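PDB 2QWZ: phenylacetic acid degradation-related protein from Silicibacter sp., which is a putative thioesterase of the thioesterase superfamily, probably hydrolysing acyl thioesters, perhaps in connection with phenylacetic acid breakdown. Local coordinates for residues M20-D25 / D47-G52; T55-V60 / D116-A121. All coordinates share one frame; numbering follows the deposited sequence.

The two interactions follow one another along the chain: interaction 1 closes at G52, three residues before interaction 2 opens at T55. Their centres lie about 16 Å apart, and both reach the same antiparallel sheet, whose strands 44-49 and 53-58 are neighbours. Interaction 1 is a surface contact in which the loop leading into helix 26-36 rests on strand 44-49, outermost in this chain's sheet, and the turn after it; interaction 2 pairs strand 53-58 with strand 117-126 nearer the centre of the folded chain. A backbone bond between A48 and T55 and a salt bridge between D47 and R57 link the two contacts across neighbouring strands of the thioesterase fold.

Interaction 1: M20-D25 / D47-G52; sequences MELVFD and DALAKG
L22 reaches over the backbone of A50 and K51, its CD1 lying 3.9 Å from A50 C. CG of L22 is anti to its own carbonyl carbon (chi1 -65°), which helps direct the branched end at the other segment. The same methyl, L22 CD1, meets L49 CG at 4.2 Å, so the two leucines form the apolar centre of this surface contact. In L49, CG is anti to the backbone N (chi1 175°), and CD2 rests against the incoming loop, 3.8 Å from D25 C and close to the carbonyl of F24.

At the other end the K51 chain runs past the carbonyl of M20. M20 O is 3.2 Å from K51 CB, and CG and CD of the lysine stay near the same oxygen. K51 then lies alongside E21, both side chains pointing the same way.

Further out, helix 73-92 supports both leucines: L22 packs on A90 and H91, L49 on L87 and A90. L49 also touches L29 of helix 26-36 and I54 of strand 53-58. D25 stands at the N-cap of helix 26-36, its OD1 accepting a hydrogen bond from G28 N, while V23 is tied to A90 through the backbone. Just before L49 in the chain, D47 and A48 both face T55 in a classic beta bulge.

The loop before helix 26-36 is thus joined to the end of strand 44-49 and the following turn by van der Waals contact between leucines and backbone and by the K51 methylenes along the M20 carbonyl. The opposite charges of K51 NZ and E21 OE1, 4.5 Å apart and so beyond a salt bridge, probably add only a mild attraction.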
HETATM    1  N   MSE A  20      19.501  16.173   3.666  1.00 34.35           N
HETATM    2  CA  MSE A  20      18.637  17.186   3.038  1.00 36.03           C
HETATM    3  C   MSE A  20      19.279  17.964   1.897  1.00 36.72           C
HETATM    4  O   MSE A  20      18.568  18.530   1.027  1.00 38.61           O
HETATM    5  CB  MSE A  20      18.127  18.183   4.064  1.00 37.06           C
HETATM    6  CG  MSE A  20      17.415  17.570   5.232  1.00 35.51           C
HETATM    7 SE   MSE A  20      16.425  18.907   6.256  0.75 38.04          SE
HETATM    8  CE  MSE A  20      15.169  19.449   4.861  1.00 32.73           C
ATOM      9  N   GLU A  21      20.602  17.950   1.870  1.00 35.42           N
ATOM     10  CA  GLU A  21      21.371  18.771   0.957  1.00 37.57           C
ATOM     11  C   GLU A  21      21.182  18.335  -0.495  1.00 37.13           C
ATOM     12  O   GLU A  21      21.340  17.165  -0.813  1.00 38.70           O
ATOM     13  CB  GLU A  21      22.870  18.711   1.327  1.00 35.12           C
ATOM     14  CG  GLU A  21      23.753  19.765   0.664  1.00 39.47           C
ATOM     15  CD  GLU A  21      23.633  21.197   1.245  1.00 47.97           C
ATOM     16  OE1 GLU A  21      22.713  21.514   2.032  1.00 49.82           O
ATOM     17  OE2 GLU A  21      24.487  22.028   0.884  1.00 58.79           O
ATOM     18  N   LEU A  22      20.890  19.300  -1.365  1.00 36.15           N
ATOM     19  CA  LEU A  22      20.828  19.066  -2.813  1.00 33.41           C
ATOM     20  C   LEU A  22      22.218  19.081  -3.414  1.00 31.91           C
ATOM     21  O   LEU A  22      23.007  19.933  -3.059  1.00 30.73           O
ATOM     22  CB  LEU A  22      20.043  20.175  -3.471  1.00 32.06           C
ATOM     23  CG  LEU A  22      18.566  20.247  -3.081  1.00 29.20           C
ATOM     24  CD1 LEU A  22      18.017  21.552  -3.578  1.00 24.86           C
ATOM     25  CD2 LEU A  22      17.793  19.070  -3.639  1.00 30.02           C
ATOM     26  N   VAL A  23      22.503  18.166  -4.338  1.00 33.00           N
ATOM     27  CA  VAL A  23      23.686  18.278  -5.193  1.00 34.27           C
ATOM     28  C   VAL A  23      23.350  18.769  -6.617  1.00 36.80           C
ATOM     29  O   VAL A  23      24.241  18.857  -7.460  1.00 38.83           O
ATOM     30  CB  VAL A  23      24.429  16.958  -5.300  1.00 32.89           C
ATOM     31  CG1 VAL A  23      24.890  16.519  -3.934  1.00 31.95           C
ATOM     32  CG2 VAL A  23      23.572  15.885  -5.997  1.00 28.27           C
ATOM     33  N   PHE A  24      22.081  19.085  -6.876  1.00 34.81           N
ATOM     34  CA  PHE A  24      21.634  19.644  -8.148  1.00 34.18           C
ATOM     35  C   PHE A  24      20.829  20.892  -7.866  1.00 35.40           C
ATOM     36  O   PHE A  24      20.137  20.994  -6.848  1.00 34.78           O
ATOM     37  CB  PHE A  24      20.668  18.699  -8.883  1.00 35.11           C
ATOM     38  CG  PHE A  24      21.318  17.618  -9.726  1.00 36.42           C
ATOM     39  CD1 PHE A  24      21.845  17.910 -10.977  1.00 44.55           C
ATOM     40  CD2 PHE A  24      21.296  16.298  -9.316  1.00 36.82           C
ATOM     41  CE1 PHE A  24      22.391  16.910 -11.774  1.00 42.71           C
ATOM     42  CE2 PHE A  24      21.838  15.290 -10.108  1.00 47.08           C
ATOM     43  CZ  PHE A  24      22.384  15.597 -11.338  1.00 42.63           C
ATOM     44  N   ASP A  25      20.826  21.809  -8.820  1.00 34.71           N
ATOM     45  CA  ASP A  25      19.813  22.855  -8.795  1.00 34.94           C
ATOM     46  C   ASP A  25      18.721  22.465  -9.784  1.00 34.48           C
ATOM     47  O   ASP A  25      18.799  21.430 -10.451  1.00 34.15           O
ATOM     48  CB  ASP A  25      20.401  24.275  -9.024  1.00 36.48           C
ATOM     49  CG  ASP A  25      21.180  24.411 -10.327  1.00 41.24           C
ATOM     50  OD1 ASP A  25      21.245  23.452 -11.133  1.00 47.83           O
ATOM     51  OD2 ASP A  25      21.740  25.507 -10.532  1.00 51.18           O
ATOM     52  N   ASP A  47       8.479  22.375 -11.869  1.00 30.65           N
ATOM     53  CA  ASP A  47       8.164  23.730 -11.434  1.00 28.71           C
ATOM     54  C   ASP A  47       9.028  24.306 -10.315  1.00 28.48           C
ATOM     55  O   ASP A  47       9.330  25.494 -10.320  1.00 28.35           O
ATOM     56  CB  ASP A  47       6.690  23.845 -10.987  1.00 30.18           C
ATOM     57  CG  ASP A  47       5.743  23.715 -12.118  1.00 27.26           C
ATOM     58  OD1 ASP A  47       6.203  23.643 -13.266  1.00 33.69           O
ATOM     59  OD2 ASP A  47       4.527  23.687 -11.861  1.00 36.12           O
ATOM     60  N   ALA A  48       9.373  23.507  -9.323  1.00 30.26           N
ATOM     61  CA  ALA A  48      10.187  23.978  -8.207  1.00 30.08           C
ATOM     62  C   ALA A  48      10.960  22.837  -7.587  1.00 30.06           C
ATOM     63  O   ALA A  48      10.535  21.701  -7.639  1.00 33.07           O
ATOM     64  CB  ALA A  48       9.318  24.614  -7.165  1.00 29.93           C
ATOM     65  N   LEU A  49      12.079  23.172  -6.969  1.00 28.21           N
ATOM     66  CA  LEU A  49      12.933  22.220  -6.289  1.00 29.50           C
ATOM     67  C   LEU A  49      13.496  22.885  -5.035  1.00 30.39           C
ATOM     68  O   LEU A  49      13.964  24.016  -5.092  1.00 29.91           O
ATOM     69  CB  LEU A  49      14.071  21.805  -7.192  1.00 22.92           C
ATOM     70  CG  LEU A  49      15.106  20.880  -6.537  1.00 27.01           C
ATOM     71  CD1 LEU A  49      14.537  19.508  -6.404  1.00 25.14           C
ATOM     72  CD2 LEU A  49      16.318  20.846  -7.382  1.00 14.64           C
ATOM     73  N   ALA A  50      13.377  22.188  -3.906  1.00 31.85           N
ATOM     74  CA  ALA A  50      13.859  22.637  -2.608  1.00 31.86           C
ATOM     75  C   ALA A  50      14.421  21.392  -1.952  1.00 33.08           C
ATOM     76  O   ALA A  50      14.182  20.268  -2.452  1.00 33.13           O
ATOM     77  CB  ALA A  50      12.723  23.207  -1.802  1.00 33.03           C
ATOM     78  N   LYS A  51      15.125  21.569  -0.837  1.00 32.57           N
ATOM     79  CA  LYS A  51      15.790  20.466  -0.143  1.00 35.29           C
ATOM     80  C   LYS A  51      14.832  19.323   0.193  1.00 33.93           C
ATOM     81  O   LYS A  51      15.183  18.149   0.091  1.00 29.93           O
ATOM     82  CB  LYS A  51      16.468  20.950   1.155  1.00 34.59           C
ATOM     83  CG  LYS A  51      17.803  21.678   0.947  1.00 44.79           C
ATOM     84  CD  LYS A  51      18.579  21.896   2.283  1.00 44.64           C
ATOM     85  CE  LYS A  51      18.284  23.269   2.896  1.00 52.70           C
ATOM     86  NZ  LYS A  51      19.222  24.294   2.377  1.00 55.44           N
ATOM     87  N   GLY A  52      13.621  19.657   0.623  1.00 33.17           N
ATOM     88  CA  GLY A  52      12.713  18.613   1.070  1.00 33.57           C
ATOM     89  C   GLY A  52      11.705  18.153   0.034  1.00 35.02           C
ATOM     90  O   GLY A  52      11.039  17.133   0.220  1.00 35.06           O
TER

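Interaction 2: T55-V60 / D116-A121; sequences TMRLNV and DLLGQA
R57 and D116 meet at one end of an antiparallel strand pair, 53-58 with 117-126, within the sheet of this thioesterase-superfamily (hotdog) fold, which packs against the long helix 73-92. The strand axes approach to 4.7 Å.

Backbone hydrogen bonds set the register. M56 and G119 form one hydrogen-bonded pair, with G119 N to M56 O at 2.9 Å, and L58 and L117 the next, with L58 N to L117 O also at 2.9 Å. The return bond from L117 N to L58 O is longer, 3.3 Å. R57 faces L118 between them, and T55 faces Q120 beyond M56-G119, both as non-hydrogen-bonded pairs.

The apolar contact joins L58 CB and L117 CB on the side that M56 shares, where M56 and L117 continue onto helix 73-92. A methyl-on-face contact lies on the other side: L118 CD2 sits over the centre of the R57 guanidinium, 3.8 Å above its plane; a glycerol, probably from the crystallisation liquor, lies beside L118.

The charged contact starts from an R57 chain whose CG is anti to the backbone N (chi1 -174°) and which bends at chi3. NH1 then gives D116 OD2 a 2.7 Å salt-bridge bond, within the guanidinium plane and on the anti lone pair of the oxygen, although the two planar groups are turned 71° apart. The strongest polar partner of R57 is E140, which also bonds NH1, and D47 takes NH2, so one arginine gathers three carboxylates. With an alanine here, D116, E140 and D47 would probably be left without the cation they share, and the L118 methyl without the flat group it rests on.

D116 OD1 accepts a hydrogen bond from V60 N, just past the end of strand 53-58, at 3.0 Å and from above the carboxylate plane.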
ATOM      1  N   THR A  55       8.075  20.183  -6.965  1.00 26.29           N
ATOM      2  CA  THR A  55       6.811  20.271  -7.735  1.00 27.65           C
ATOM      3  C   THR A  55       7.054  19.946  -9.190  1.00 27.12           C
ATOM      4  O   THR A  55       7.806  20.641  -9.866  1.00 28.53           O
ATOM      5  CB  THR A  55       6.178  21.642  -7.631  1.00 28.75           C
ATOM      6  OG1 THR A  55       6.068  21.942  -6.259  1.00 29.77           O
ATOM      7  CG2 THR A  55       4.772  21.680  -8.266  1.00 24.50           C
HETATM    8  N   MSE A  56       6.477  18.836  -9.652  1.00 25.81           N
HETATM    9  CA  MSE A  56       6.602  18.420 -11.035  1.00 25.14           C
HETATM   10  C   MSE A  56       5.284  18.622 -11.766  1.00 27.86           C
HETATM   11  O   MSE A  56       4.226  18.427 -11.163  1.00 24.30           O
HETATM   12  CB  MSE A  56       6.970  16.965 -11.069  1.00 28.55           C
HETATM   13  CG  MSE A  56       7.328  16.447 -12.409  1.00 32.81           C
HETATM   14 SE   MSE A  56       9.205  16.547 -12.876  0.75 41.73          SE
HETATM   15  CE  MSE A  56      10.132  15.610 -11.462  1.00 22.26           C
ATOM     16  N   ARG A  57       5.383  18.992 -13.049  1.00 29.15           N
ATOM     17  CA  ARG A  57       4.243  19.266 -13.929  1.00 32.10           C
ATOM     18  C   ARG A  57       4.145  18.171 -14.971  1.00 30.66           C
ATOM     19  O   ARG A  57       5.168  17.765 -15.560  1.00 26.55           O
ATOM     20  CB  ARG A  57       4.438  20.600 -14.652  1.00 32.02           C
ATOM     21  CG  ARG A  57       3.235  21.064 -15.490  1.00 34.58           C
ATOM     22  CD  ARG A  57       3.501  22.438 -16.106  1.00 31.15           C
ATOM     23  NE  ARG A  57       3.476  23.441 -15.062  1.00 29.78           N
ATOM     24  CZ  ARG A  57       2.387  24.086 -14.682  1.00 30.88           C
ATOM     25  NH1 ARG A  57       1.226  23.877 -15.291  1.00 24.50           N
ATOM     26  NH2 ARG A  57       2.463  24.921 -13.674  1.00 32.74           N
ATOM     27  N   LEU A  58       2.923  17.673 -15.160  1.00 26.70           N
ATOM     28  CA  LEU A  58       2.584  16.871 -16.323  1.00 27.97           C
ATOM     29  C   LEU A  58       1.826  17.791 -17.262  1.00 29.11           C
ATOM     30  O   LEU A  58       0.712  18.267 -16.939  1.00 25.25           O
ATOM     31  CB  LEU A  58       1.713  15.663 -15.946  1.00 29.52           C
ATOM     32  CG  LEU A  58       1.253  14.599 -16.955  1.00 28.87           C
ATOM     33  CD1 LEU A  58       0.679  13.373 -16.179  1.00 30.26           C
ATOM     34  CD2 LEU A  58       0.217  15.106 -17.914  1.00 33.25           C
ATOM     35  N   ASN A  59       2.424  18.027 -18.423  1.00 30.53           N
ATOM     36  CA  ASN A  59       1.793  18.808 -19.499  1.00 32.62           C
ATOM     37  C   ASN A  59       0.668  18.017 -20.151  1.00 32.21           C
ATOM     38  O   ASN A  59       0.926  17.142 -20.954  1.00 34.89           O
ATOM     39  CB  ASN A  59       2.871  19.173 -20.536  1.00 35.60           C
ATOM     40  CG  ASN A  59       2.326  19.924 -21.750  1.00 37.87           C
ATOM     41  OD1 ASN A  59       1.194  20.423 -21.763  1.00 46.66           O
ATOM     42  ND2 ASN A  59       3.165  20.031 -22.776  1.00 43.94           N
ATOM     43  N   VAL A  60      -0.575  18.338 -19.801  1.00 34.29           N
ATOM     44  CA  VAL A  60      -1.752  17.563 -20.219  1.00 34.97           C
ATOM     45  C   VAL A  60      -1.955  17.571 -21.746  1.00 37.36           C
ATOM     46  O   VAL A  60      -2.478  16.618 -22.328  1.00 38.23           O
ATOM     47  CB  VAL A  60      -3.045  18.041 -19.506  1.00 35.21           C
ATOM     48  CG1 VAL A  60      -3.466  19.392 -20.017  1.00 35.54           C
ATOM     49  CG2 VAL A  60      -4.201  17.033 -19.694  1.00 32.56           C
ATOM     50  N   ASP A 116      -3.146  20.948 -16.546  1.00 24.21           N
ATOM     51  CA  ASP A 116      -1.962  20.190 -16.163  1.00 26.87           C
ATOM     52  C   ASP A 116      -2.187  19.628 -14.788  1.00 27.99           C
ATOM     53  O   ASP A 116      -3.031  20.106 -14.021  1.00 29.23           O
ATOM     54  CB  ASP A 116      -0.702  21.049 -16.144  1.00 26.91           C
ATOM     55  CG  ASP A 116      -0.303  21.537 -17.509  1.00 23.69           C
ATOM     56  OD1 ASP A 116      -0.807  21.045 -18.538  1.00 30.06           O
ATOM     57  OD2 ASP A 116       0.513  22.452 -17.530  1.00 27.25           O
ATOM     58  N   LEU A 117      -1.431  18.572 -14.510  1.00 31.21           N
ATOM     59  CA  LEU A 117      -1.455  17.902 -13.232  1.00 31.02           C
ATOM     60  C   LEU A 117      -0.155  18.259 -12.540  1.00 30.14           C
ATOM     61  O   LEU A 117       0.908  18.181 -13.151  1.00 32.58           O
ATOM     62  CB  LEU A 117      -1.549  16.393 -13.444  1.00 29.81           C
ATOM     63  CG  LEU A 117      -2.596  15.650 -12.646  1.00 34.24           C
ATOM     64  CD1 LEU A 117      -3.997  16.226 -12.960  1.00 36.78           C
ATOM     65  CD2 LEU A 117      -2.482  14.179 -12.963  1.00 30.69           C
ATOM     66  N   LEU A 118      -0.251  18.655 -11.270  1.00 30.51           N
ATOM     67  CA  LEU A 118       0.912  18.988 -10.480  1.00 32.06           C
ATOM     68  C   LEU A 118       1.046  17.916  -9.418  1.00 32.26           C
ATOM     69  O   LEU A 118       0.033  17.491  -8.818  1.00 30.21           O
ATOM     70  CB  LEU A 118       0.728  20.356  -9.822  1.00 32.37           C
ATOM     71  CG  LEU A 118       0.435  21.517 -10.762  1.00 34.78           C
ATOM     72  CD1 LEU A 118       0.379  22.767  -9.937  1.00 28.33           C
ATOM     73  CD2 LEU A 118       1.483  21.629 -11.857  1.00 26.07           C
ATOM     74  N   GLY A 119       2.285  17.454  -9.245  1.00 29.13           N
ATOM     75  CA  GLY A 119       2.677  16.622  -8.143  1.00 29.27           C
ATOM     76  C   GLY A 119       3.622  17.309  -7.167  1.00 29.41           C
ATOM     77  O   GLY A 119       4.744  17.703  -7.509  1.00 25.51           O
ATOM     78  N   GLN A 120       3.176  17.423  -5.924  1.00 29.90           N
ATOM     79  CA  GLN A 120       3.967  18.025  -4.855  1.00 31.67           C
ATOM     80  C   GLN A 120       4.521  16.925  -3.976  1.00 28.40           C
ATOM     81  O   GLN A 120       3.837  16.406  -3.128  1.00 29.62           O
ATOM     82  CB  GLN A 120       3.118  19.053  -4.093  1.00 28.33           C
ATOM     83  CG  GLN A 120       2.529  20.111  -5.067  1.00 40.14           C
ATOM     84  CD  GLN A 120       1.648  21.212  -4.424  1.00 42.11           C
ATOM     85  OE1 GLN A 120       1.281  22.206  -5.095  1.00 53.62           O
ATOM     86  NE2 GLN A 120       1.327  21.055  -3.139  1.00 45.90           N
ATOM     87  N   ALA A 121       5.769  16.532  -4.227  1.00 29.28           N
ATOM     88  CA  ALA A 121       6.425  15.445  -3.512  1.00 27.59           C
ATOM     89  C   ALA A 121       7.202  15.952  -2.298  1.00 30.48           C
ATOM     90  O   ALA A 121       7.689  17.090  -2.278  1.00 30.11           O
ATOM     91  CB  ALA A 121       7.374  14.668  -4.466  1.00 24.81           C
TER